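Local coordinates for probable membrane transporter protein MamO (Magnetospirillum magneticum, PDB 5HMA) that promotes magnetite formation and activates the MamE protease, and has an N-terminal protease-like domain that binds transition metals but is probably not proteolytic, at residues P7-V12 against A23-I27; G32-L38 against D72-M78; E46-Q50 against F60-V64. All blocks are in the same frame, centred on the assembly; numbering follows the deposited sequence.

Interaction 1: residues P7-V12 against A23-I27; sequences PAVVGV and ASGAI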
ATOM      1  N   PRO A   7      -1.371   1.530 -12.620  1.00 44.28           N
ATOM      2  CA  PRO A   7      -0.727   2.854 -12.638  1.00 43.36           C
ATOM      3  C   PRO A   7      -0.695   3.537 -11.273  1.00 51.91           C
ATOM      4  O   PRO A   7       0.224   4.315 -11.007  1.00 44.18           O
ATOM      5  CB  PRO A   7      -1.590   3.651 -13.619  1.00 44.11           C
ATOM      6  CG  PRO A   7      -2.131   2.606 -14.575  1.00 45.42           C
ATOM      7  CD  PRO A   7      -2.395   1.401 -13.680  1.00 40.71           C
ATOM      8  N   ALA A   8      -1.656   3.220 -10.408  1.00 43.79           N
ATOM      9  CA  ALA A   8      -1.714   3.815  -9.072  1.00 47.51           C
ATOM     10  C   ALA A   8      -0.967   2.970  -8.018  1.00 45.05           C
ATOM     11  O   ALA A   8      -1.052   3.247  -6.820  1.00 46.73           O
ATOM     12  CB  ALA A   8      -3.190   4.020  -8.650  1.00 38.43           C
ATOM     13  N   VAL A   9      -0.258   1.934  -8.474  1.00 44.99           N
ATOM     14  CA  VAL A   9       0.537   1.069  -7.596  1.00 40.69           C
ATOM     15  C   VAL A   9       1.994   1.454  -7.761  1.00 42.95           C
ATOM     16  O   VAL A   9       2.533   1.374  -8.877  1.00 42.17           O
ATOM     17  CB  VAL A   9       0.327  -0.425  -7.922  1.00 41.16           C
ATOM     18  CG1 VAL A   9       1.122  -1.315  -6.950  1.00 39.84           C
ATOM     19  CG2 VAL A   9      -1.145  -0.762  -7.898  1.00 40.33           C
ATOM     20  N   VAL A  10       2.625   1.900  -6.676  1.00 39.49           N
ATOM     21  CA  VAL A  10       3.991   2.423  -6.763  1.00 45.36           C
ATOM     22  C   VAL A  10       4.947   1.612  -5.911  1.00 49.38           C
ATOM     23  O   VAL A  10       4.525   0.851  -5.031  1.00 43.76           O
ATOM     24  CB  VAL A  10       4.077   3.909  -6.336  1.00 43.86           C
ATOM     25  CG1 VAL A  10       3.287   4.817  -7.280  1.00 36.94           C
ATOM     26  CG2 VAL A  10       3.632   4.087  -4.871  1.00 38.38           C
ATOM     27  N   GLY A  11       6.241   1.784  -6.169  1.00 45.64           N
ATOM     28  CA  GLY A  11       7.257   1.247  -5.281  1.00 40.21           C
ATOM     29  C   GLY A  11       7.719   2.362  -4.347  1.00 46.98           C
ATOM     30  O   GLY A  11       7.749   3.529  -4.738  1.00 45.34           O
ATOM     31  N   VAL A  12       8.081   2.006  -3.118  1.00 40.36           N
ATOM     32  CA  VAL A  12       8.608   2.970  -2.164  1.00 47.73           C
ATOM     33  C   VAL A  12       9.976   2.506  -1.664  1.00 47.42           C
ATOM     34  O   VAL A  12      10.161   1.328  -1.389  1.00 43.96           O
ATOM     35  CB  VAL A  12       7.628   3.165  -0.982  1.00 53.55           C
ATOM     36  CG1 VAL A  12       8.213   4.120   0.024  1.00 52.09           C
ATOM     37  CG2 VAL A  12       6.265   3.667  -1.486  1.00 45.07           C
ATOM     38  N   ALA A  23       9.285  -1.594  -0.560  1.00 48.27           N
ATOM     39  CA  ALA A  23       7.864  -1.786  -0.289  1.00 50.30           C
ATOM     40  C   ALA A  23       7.060  -1.185  -1.425  1.00 46.53           C
ATOM     41  O   ALA A  23       7.612  -0.563  -2.338  1.00 46.97           O
ATOM     42  CB  ALA A  23       7.460  -1.152   1.042  1.00 43.62           C
ATOM     43  N   SER A  24       5.751  -1.377  -1.354  1.00 35.72           N
ATOM     44  CA  SER A  24       4.817  -0.831  -2.328  1.00 42.29           C
ATOM     45  C   SER A  24       4.018   0.276  -1.667  1.00 45.92           C
ATOM     46  O   SER A  24       4.187   0.540  -0.473  1.00 41.44           O
ATOM     47  CB  SER A  24       3.885  -1.911  -2.862  1.00 40.71           C
ATOM     48  OG  SER A  24       4.626  -2.944  -3.478  1.00 48.09           O
ATOM     49  N   GLY A  25       3.143   0.902  -2.448  1.00 41.01           N
ATOM     50  CA  GLY A  25       2.350   2.033  -1.991  1.00 38.90           C
ATOM     51  C   GLY A  25       1.213   2.276  -2.969  1.00 44.18           C
ATOM     52  O   GLY A  25       1.231   1.733  -4.083  1.00 41.27           O
ATOM     53  N   ALA A  26       0.230   3.081  -2.554  1.00 40.67           N
ATOM     54  CA  ALA A  26      -0.970   3.349  -3.355  1.00 46.98           C
ATOM     55  C   ALA A  26      -1.132   4.854  -3.555  1.00 45.72           C
ATOM     56  O   ALA A  26      -1.123   5.603  -2.581  1.00 49.67           O
ATOM     57  CB  ALA A  26      -2.229   2.760  -2.671  1.00 36.20           C
ATOM     58  N   ILE A  27      -1.273   5.298  -4.805  1.00 40.25           N
ATOM     59  CA  ILE A  27      -1.514   6.716  -5.060  1.00 41.41           C
ATOM     60  C   ILE A  27      -2.972   7.024  -4.775  1.00 45.64           C
ATOM     61  O   ILE A  27      -3.862   6.398  -5.357  1.00 44.48           O
ATOM     62  CB  ILE A  27      -1.165   7.128  -6.503  1.00 40.06           C
ATOM     63  CG1 ILE A  27       0.225   6.633  -6.913  1.00 39.90           C
ATOM     64  CG2 ILE A  27      -1.223   8.659  -6.644  1.00 35.48           C
ATOM     65  CD1 ILE A  27       0.657   7.179  -8.272  1.00 39.71           C
TER
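V10 and G25 face each other at the centre of a buried antiparallel hairpin, where packing is closest. V10 N donates an almost straight bond to G25 O (2.9 Å, 177°), whereas the return bond from G25 N to V10 O is weak because it is strongly bent (125°). On the side chain, CG2 of V10 lies between its own backbone N and carbonyl carbon (CG1 at chi1 -64°), which sets it 3.5 Å from G25 O. CG1 points instead to I27, meeting I27 CG1 at 3.6 Å, and the two side chains cross at about a right angle. The lack of a side chain at G25 matters, since a CB would press against the CG2 methyls of both V10 and V12. Replacing V10 by alanine would remove both methyls and would probably open a gap beside G25 and take from I27 CG1 one of its close apolar contacts.

Toward both ends the backbone ladder goes on. I27 N binds A8 O at 2.9 Å, and V12 N binds A23 O at 2.7 Å, while the last rung, A23 N to V12 O, stretches to 3.2 Å. The loose margin is at P7, which is partly exposed: its ring stays well away from A23-I27, and its carbonyl O merely approaches I27 CD1 at 4.0 Å.

This hairpin forms two adjoining strands of the N-terminal barrel of a trypsin-like fold. V10 and V12 pack on strand 47-51, V12 also on helix 38-41, while V9 and A26 on the other face cover P151 of strand 151-153, and S24 OG is hydrogen-bonded to E146 O and R106 N.

Interaction 2: residues G32-L38 against D72-M78; sequences GYVITTL and DLALLKM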
ATOM      1  N   GLY A  32      -0.199  13.682  -6.078  1.00 47.50           N
ATOM      2  CA  GLY A  32       0.898  12.854  -5.636  1.00 52.94           C
ATOM      3  C   GLY A  32       0.863  12.367  -4.202  1.00 49.38           C
ATOM      4  O   GLY A  32       1.913  12.093  -3.622  1.00 43.53           O
ATOM      5  N   TYR A  33      -0.330  12.241  -3.624  1.00 43.60           N
ATOM      6  CA  TYR A  33      -0.445  11.628  -2.302  1.00 45.79           C
ATOM      7  C   TYR A  33      -0.342  10.114  -2.413  1.00 41.76           C
ATOM      8  O   TYR A  33      -0.949   9.496  -3.294  1.00 49.15           O
ATOM      9  CB  TYR A  33      -1.742  12.039  -1.619  1.00 44.89           C
ATOM     10  CG  TYR A  33      -1.696  13.477  -1.176  1.00 54.45           C
ATOM     11  CD1 TYR A  33      -1.079  13.833   0.015  1.00 58.56           C
ATOM     12  CD2 TYR A  33      -2.237  14.485  -1.969  1.00 61.63           C
ATOM     13  CE1 TYR A  33      -1.010  15.152   0.414  1.00 64.06           C
ATOM     14  CE2 TYR A  33      -2.180  15.810  -1.578  1.00 71.63           C
ATOM     15  CZ  TYR A  33      -1.562  16.140  -0.387  1.00 74.81           C
ATOM     16  OH  TYR A  33      -1.502  17.457   0.001  1.00 79.88           O
ATOM     17  N   VAL A  34       0.443   9.527  -1.512  1.00 45.21           N
ATOM     18  CA  VAL A  34       0.704   8.094  -1.514  1.00 40.16           C
ATOM     19  C   VAL A  34       0.495   7.558  -0.112  1.00 53.87           C
ATOM     20  O   VAL A  34       1.027   8.122   0.857  1.00 50.33           O
ATOM     21  CB  VAL A  34       2.141   7.775  -1.991  1.00 44.39           C
ATOM     22  CG1 VAL A  34       2.478   6.291  -1.765  1.00 39.42           C
ATOM     23  CG2 VAL A  34       2.336   8.180  -3.447  1.00 41.32           C
ATOM     24  N   ILE A  35      -0.267   6.473  -0.002  1.00 46.19           N
ATOM     25  CA  ILE A  35      -0.373   5.735   1.253  1.00 46.76           C
ATOM     26  C   ILE A  35       0.569   4.539   1.210  1.00 53.26           C
ATOM     27  O   ILE A  35       0.629   3.822   0.209  1.00 48.93           O
ATOM     28  CB  ILE A  35      -1.802   5.267   1.528  1.00 51.65           C
ATOM     29  CG1 ILE A  35      -2.715   6.461   1.805  1.00 54.78           C
ATOM     30  CG2 ILE A  35      -1.817   4.333   2.731  1.00 50.16           C
ATOM     31  CD1 ILE A  35      -2.501   7.052   3.175  1.00 63.98           C
ATOM     32  N   THR A  36       1.308   4.319   2.293  1.00 50.45           N
ATOM     33  CA  THR A  36       2.180   3.162   2.371  1.00 43.26           C
ATOM     34  C   THR A  36       2.269   2.738   3.839  1.00 50.61           C
ATOM     35  O   THR A  36       1.636   3.366   4.692  1.00 55.65           O
ATOM     36  CB  THR A  36       3.579   3.471   1.768  1.00 45.76           C
ATOM     37  OG1 THR A  36       4.331   2.254   1.656  1.00 51.24           O
ATOM     38  CG2 THR A  36       4.340   4.478   2.636  1.00 36.18           C
ATOM     39  N   THR A  37       3.011   1.669   4.133  1.00 44.72           N
ATOM     40  CA  THR A  37       3.160   1.189   5.512  1.00 53.19           C
ATOM     41  C   THR A  37       4.208   2.012   6.250  1.00 50.05           C
ATOM     42  O   THR A  37       5.273   2.292   5.699  1.00 47.21           O
ATOM     43  CB  THR A  37       3.563  -0.298   5.563  1.00 58.39           C
ATOM     44  OG1 THR A  37       4.326  -0.631   4.390  1.00 52.69           O
ATOM     45  CG2 THR A  37       2.323  -1.195   5.649  1.00 56.80           C
ATOM     46  N   LEU A  38       3.909   2.393   7.489  1.00 51.66           N
ATOM     47  CA  LEU A  38       4.796   3.269   8.257  1.00 53.72           C
ATOM     48  C   LEU A  38       6.170   2.630   8.533  1.00 58.30           C
ATOM     49  O   LEU A  38       7.201   3.267   8.314  1.00 57.23           O
ATOM     50  CB  LEU A  38       4.124   3.675   9.576  1.00 53.14           C
ATOM     51  CG  LEU A  38       4.937   4.596  10.491  1.00 58.51           C
ATOM     52  CD1 LEU A  38       5.398   5.828   9.737  1.00 54.36           C
ATOM     53  CD2 LEU A  38       4.138   5.003  11.727  1.00 52.15           C
ATOM     54  N   ASP A  72      -0.031   1.458  11.431  1.00 57.09           N
ATOM     55  CA  ASP A  72       1.169   1.266  10.622  1.00 59.46           C
ATOM     56  C   ASP A  72       1.013   1.848   9.220  1.00 51.10           C
ATOM     57  O   ASP A  72       1.461   1.262   8.239  1.00 54.95           O
ATOM     58  CB  ASP A  72       1.536  -0.221  10.543  1.00 52.57           C
ATOM     59  CG  ASP A  72       2.893  -0.457   9.903  1.00 63.48           C
ATOM     60  OD1 ASP A  72       3.759   0.445   9.992  1.00 55.34           O
ATOM     61  OD2 ASP A  72       3.090  -1.537   9.299  1.00 64.60           O
ATOM     62  N   LEU A  73       0.379   3.011   9.118  1.00 52.03           N
ATOM     63  CA  LEU A  73       0.296   3.673   7.822  1.00 48.77           C
ATOM     64  C   LEU A  73       0.983   5.039   7.828  1.00 54.40           C
ATOM     65  O   LEU A  73       1.070   5.710   8.860  1.00 59.23           O
ATOM     66  CB  LEU A  73      -1.159   3.825   7.378  1.00 47.91           C
ATOM     67  CG  LEU A  73      -1.953   2.536   7.171  1.00 52.59           C
ATOM     68  CD1 LEU A  73      -3.323   2.851   6.602  1.00 52.92           C
ATOM     69  CD2 LEU A  73      -1.199   1.591   6.266  1.00 45.69           C
ATOM     70  N   ALA A  74       1.473   5.422   6.652  1.00 55.42           N
ATOM     71  CA  ALA A  74       2.054   6.735   6.407  1.00 53.95           C
ATOM     72  C   ALA A  74       1.441   7.339   5.148  1.00 54.69           C
ATOM     73  O   ALA A  74       1.233   6.641   4.142  1.00 53.12           O
ATOM     74  CB  ALA A  74       3.572   6.640   6.260  1.00 42.65           C
ATOM     75  N   LEU A  75       1.140   8.631   5.222  1.00 47.51           N
ATOM     76  CA  LEU A  75       0.714   9.416   4.064  1.00 55.51           C
ATOM     77  C   LEU A  75       1.918  10.180   3.545  1.00 49.81           C
ATOM     78  O   LEU A  75       2.502  10.983   4.267  1.00 49.60           O
ATOM     79  CB  LEU A  75      -0.410  10.400   4.429  1.00 52.07           C
ATOM     80  CG  LEU A  75      -0.853  11.314   3.277  1.00 55.42           C
ATOM     81  CD1 LEU A  75      -1.518  10.484   2.198  1.00 51.57           C
ATOM     82  CD2 LEU A  75      -1.775  12.455   3.755  1.00 53.86           C
ATOM     83  N   LEU A  76       2.288   9.922   2.299  1.00 48.26           N
ATOM     84  CA  LEU A  76       3.411  10.606   1.674  1.00 48.87           C
ATOM     85  C   LEU A  76       2.899  11.609   0.650  1.00 51.17           C
ATOM     86  O   LEU A  76       1.805  11.455   0.098  1.00 51.18           O
ATOM     87  CB  LEU A  76       4.348   9.604   0.981  1.00 44.12           C
ATOM     88  CG  LEU A  76       4.797   8.339   1.712  1.00 50.10           C
ATOM     89  CD1 LEU A  76       5.766   7.550   0.833  1.00 46.26           C
ATOM     90  CD2 LEU A  76       5.438   8.687   3.042  1.00 46.64           C
ATOM     91  N   LYS A  77       3.705  12.623   0.380  1.00 49.15           N
ATOM     92  CA  LYS A  77       3.429  13.532  -0.719  1.00 51.78           C
ATOM     93  C   LYS A  77       4.648  13.579  -1.638  1.00 54.91           C
ATOM     94  O   LYS A  77       5.741  13.927  -1.205  1.00 53.26           O
ATOM     95  CB  LYS A  77       3.077  14.925  -0.192  1.00 62.87           C
ATOM     96  CG  LYS A  77       3.077  16.044  -1.224  1.00 67.20           C
ATOM     97  CD  LYS A  77       1.869  15.969  -2.147  1.00 72.64           C
ATOM     98  CE  LYS A  77       1.680  17.295  -2.895  1.00 63.57           C
ATOM     99  NZ  LYS A  77       2.687  17.472  -3.978  1.00 64.62           N
ATOM    100  N   MET A  78       4.468  13.204  -2.897  1.00 51.25           N
ATOM    101  CA  MET A  78       5.534  13.349  -3.876  1.00 46.74           C
ATOM    102  C   MET A  78       5.780  14.831  -4.176  1.00 55.22           C
ATOM    103  O   MET A  78       4.831  15.617  -4.319  1.00 51.63           O
ATOM    104  CB  MET A  78       5.188  12.581  -5.149  1.00 41.40           C
ATOM    105  CG  MET A  78       5.136  11.071  -4.941  1.00 41.53           C
ATOM    106  SD  MET A  78       4.916  10.074  -6.447  1.00 47.69           S
ATOM    107  CE  MET A  78       3.126  10.139  -6.656  1.00 49.30           C
TER
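Strands 33-37 and 73-78 pair antiparallel within the barrel of the protease-like domain, and their T37-L38 and D72 ends meet where chymotrypsin-like enzymes hold their His-Asp pair. D72 O accepts L38 N at 2.8 Å from above the carbonyl plane, and the D72 carboxylate lies against T37, OD2 being 3.7 Å from T37 CG2. That same OD2 is hydrogen-bonded to H39 ND1, an arrangement consistent with the ancestral His-Asp geometry kept in a domain that is probably not a protease.

Along the ladder, L76 N reaches V34 O at only 2.6 Å, nearly straight at 177°. I35 CD1 touches L75 CD1 at 3.7 Å. At the far end Y33 is partly exposed, and K77 CD rests over one face of its ring, 3.9 Å from Y33 CZ. The bend of the K77 chain at chi2 (74°) and chi4 then turns NZ to a hydrogen bond with M78 O (2.9 Å); NZ also bonds N31 O. M78 CE packs on V34 CG2 at 3.8 Å.

L76 and M78 lie against strands 47-51 and 58-68, whereas I35 and L73 meet I162 of strand 159-167 in the second sheet.

Interaction 3: residues E46-Q50 against F60-V64; sequences EISVQ and FPAQV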
ATOM      1  N   GLU A  46      15.762   9.320   3.417  1.00 63.40           N
ATOM      2  CA  GLU A  46      15.035  10.037   2.374  1.00 65.19           C
ATOM      3  C   GLU A  46      14.137   9.040   1.653  1.00 63.96           C
ATOM      4  O   GLU A  46      14.452   7.859   1.574  1.00 62.11           O
ATOM      5  CB  GLU A  46      16.001  10.722   1.403  1.00 58.75           C
ATOM      6  CG  GLU A  46      17.337  10.000   1.273  1.00 95.24           C
ATOM      7  CD  GLU A  46      18.203  10.530   0.137  1.00117.76           C
ATOM      8  OE1 GLU A  46      17.869  11.600  -0.420  1.00120.33           O
ATOM      9  OE2 GLU A  46      19.219   9.871  -0.200  1.00113.96           O
ATOM     10  N   ILE A  47      13.006   9.503   1.146  1.00 54.00           N
ATOM     11  CA  ILE A  47      12.062   8.597   0.517  1.00 51.69           C
ATOM     12  C   ILE A  47      11.924   8.913  -0.958  1.00 51.16           C
ATOM     13  O   ILE A  47      11.751  10.070  -1.350  1.00 51.11           O
ATOM     14  CB  ILE A  47      10.695   8.656   1.195  1.00 55.42           C
ATOM     15  CG1 ILE A  47      10.823   8.279   2.672  1.00 55.59           C
ATOM     16  CG2 ILE A  47       9.727   7.726   0.477  1.00 43.90           C
ATOM     17  CD1 ILE A  47       9.685   8.779   3.522  1.00 49.62           C
ATOM     18  N   SER A  48      11.997   7.880  -1.781  1.00 41.75           N
ATOM     19  CA  SER A  48      11.758   8.061  -3.198  1.00 49.52           C
ATOM     20  C   SER A  48      10.631   7.127  -3.612  1.00 46.31           C
ATOM     21  O   SER A  48      10.571   5.975  -3.182  1.00 51.79           O
ATOM     22  CB  SER A  48      13.031   7.798  -4.009  1.00 43.24           C
ATOM     23  OG  SER A  48      12.781   7.928  -5.399  1.00 50.46           O
ATOM     24  N   VAL A  49       9.723   7.641  -4.429  1.00 46.17           N
ATOM     25  CA  VAL A  49       8.608   6.845  -4.898  1.00 44.45           C
ATOM     26  C   VAL A  49       8.846   6.493  -6.356  1.00 44.93           C
ATOM     27  O   VAL A  49       9.238   7.354  -7.144  1.00 45.31           O
ATOM     28  CB  VAL A  49       7.276   7.592  -4.713  1.00 45.87           C
ATOM     29  CG1 VAL A  49       6.120   6.810  -5.401  1.00 41.24           C
ATOM     30  CG2 VAL A  49       7.007   7.790  -3.226  1.00 35.10           C
ATOM     31  N   GLN A  50       8.616   5.234  -6.710  1.00 41.01           N
ATOM     32  CA  GLN A  50       8.864   4.788  -8.072  1.00 56.08           C
ATOM     33  C   GLN A  50       7.547   4.537  -8.785  1.00 45.80           C
ATOM     34  O   GLN A  50       6.734   3.724  -8.343  1.00 39.10           O
ATOM     35  CB  GLN A  50       9.747   3.534  -8.073  1.00 43.70           C
ATOM     36  CG  GLN A  50      10.899   3.673  -7.063  1.00 63.75           C
ATOM     37  CD  GLN A  50      12.214   3.101  -7.555  1.00 71.43           C
ATOM     38  OE1 GLN A  50      12.316   2.594  -8.681  1.00 60.33           O
ATOM     39  NE2 GLN A  50      13.237   3.179  -6.705  1.00 61.19           N
ATOM     40  N   PHE A  60      10.241   9.992  -7.849  1.00 43.54           N
ATOM     41  CA  PHE A  60       9.923  11.290  -7.264  1.00 46.82           C
ATOM     42  C   PHE A  60      10.248  11.247  -5.787  1.00 50.88           C
ATOM     43  O   PHE A  60       9.896  10.275  -5.108  1.00 46.14           O
ATOM     44  CB  PHE A  60       8.441  11.642  -7.455  1.00 49.43           C
ATOM     45  CG  PHE A  60       7.989  11.609  -8.884  1.00 44.91           C
ATOM     46  CD1 PHE A  60       8.122  12.731  -9.691  1.00 46.65           C
ATOM     47  CD2 PHE A  60       7.463  10.444  -9.431  1.00 47.62           C
ATOM     48  CE1 PHE A  60       7.717  12.706 -11.018  1.00 48.45           C
ATOM     49  CE2 PHE A  60       7.055  10.406 -10.757  1.00 45.62           C
ATOM     50  CZ  PHE A  60       7.178  11.539 -11.553  1.00 50.63           C
ATOM     51  N   PRO A  61      10.930  12.285  -5.286  1.00 50.83           N
ATOM     52  CA  PRO A  61      11.129  12.383  -3.836  1.00 51.72           C
ATOM     53  C   PRO A  61       9.785  12.542  -3.109  1.00 55.83           C
ATOM     54  O   PRO A  61       8.836  13.112  -3.654  1.00 54.79           O
ATOM     55  CB  PRO A  61      12.018  13.632  -3.664  1.00 45.14           C
ATOM     56  CG  PRO A  61      11.969  14.355  -4.968  1.00 49.02           C
ATOM     57  CD  PRO A  61      11.535  13.406  -6.035  1.00 48.20           C
ATOM     58  N   ALA A  62       9.691  12.023  -1.895  1.00 45.46           N
ATOM     59  CA  ALA A  62       8.460  12.163  -1.142  1.00 48.61           C
ATOM     60  C   ALA A  62       8.765  12.520   0.297  1.00 49.42           C
ATOM     61  O   ALA A  62       9.789  12.119   0.843  1.00 55.77           O
ATOM     62  CB  ALA A  62       7.635  10.885  -1.214  1.00 45.13           C
ATOM     63  N   GLN A  63       7.878  13.310   0.890  1.00 47.31           N
ATOM     64  CA  GLN A  63       7.949  13.624   2.306  1.00 59.87           C
ATOM     65  C   GLN A  63       6.786  12.948   3.001  1.00 59.50           C
ATOM     66  O   GLN A  63       5.728  12.740   2.400  1.00 57.13           O
ATOM     67  CB  GLN A  63       7.906  15.140   2.554  1.00 69.05           C
ATOM     68  CG  GLN A  63       8.984  15.949   1.827  1.00 86.32           C
ATOM     69  CD  GLN A  63      10.392  15.549   2.223  1.00101.76           C
ATOM     70  OE1 GLN A  63      10.699  15.391   3.409  1.00105.10           O
ATOM     71  NE2 GLN A  63      11.262  15.378   1.228  1.00105.54           N
ATOM     72  N   VAL A  64       6.979  12.602   4.268  1.00 60.68           N
ATOM     73  CA  VAL A  64       5.881  12.115   5.081  1.00 63.24           C
ATOM     74  C   VAL A  64       4.994  13.301   5.459  1.00 64.26           C
ATOM     75  O   VAL A  64       5.477  14.291   5.990  1.00 59.24           O
ATOM     76  CB  VAL A  64       6.395  11.387   6.331  1.00 62.57           C
ATOM     77  CG1 VAL A  64       5.229  11.005   7.234  1.00 56.30           C
ATOM     78  CG2 VAL A  64       7.208  10.160   5.934  1.00 59.18           C
TER
HETATM   79  O   HOH W   1      12.291  12.103   2.058  1.00 58.40           O
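I47 sends CG1 anti to its carbonyl carbon (chi1 -59°), and the nearly extended second torsion (159°) carries CD1 to V64 CG2, 3.7 Å away. V49 holds CG1 anti to its backbone N, and its other methyl, CG2, comes to lie 3.7 Å from A62 CB. I47 CG2 reaches the same A62 methyl at 4.1 Å, which therefore sits between the two branched side chains.

The backbones are joined firmly at V49 and F60: V49 N binds F60 O at 2.7 Å, and F60 N answers to V49 O. Next along, A62 N donates to I47 O at 2.9 Å. Beyond this the strands splay, and a water takes up the span, accepting from I47 N at 2.8 Å and donating to A62 O at 2.8 Å. P61 and V64 border solvent, while I47, V49 and A62 are buried.

The pair is a beta hairpin in the closed barrel, with strand 47-51 next to strand 9-13 and strand 58-68 next to strand 73-78. I47 and V64 rest on L76, and V49 and F60 on M78, both of strand 73-78; V12 and V10 of strand 9-13 touch I47 and V49 respectively, and the F60 ring meets F84 edge-to-face.

The three contacts supply all six strands of one closed antiparallel barrel. Interactions 1 and 2 join through strands 23-29 and 33-37, where A26 O meets I35 N at 2.9 Å; interactions 2 and 3 join through Q63 O and K77 N, also 2.9 Å apart. G11 O and Q50 N, 2.7 Å apart, link interactions 1 and 3 and close the ring. Interaction 1 is almost wholly buried and relies on backbone bonds, glycine and aliphatic side chains. Interaction 2, the most extensive, adds an acidic end near the metal-binding H71 and a partly exposed aromatic-lysine end. Interaction 3 lies farthest from the chain's centre, has solvent-facing residues and uses a bridging water.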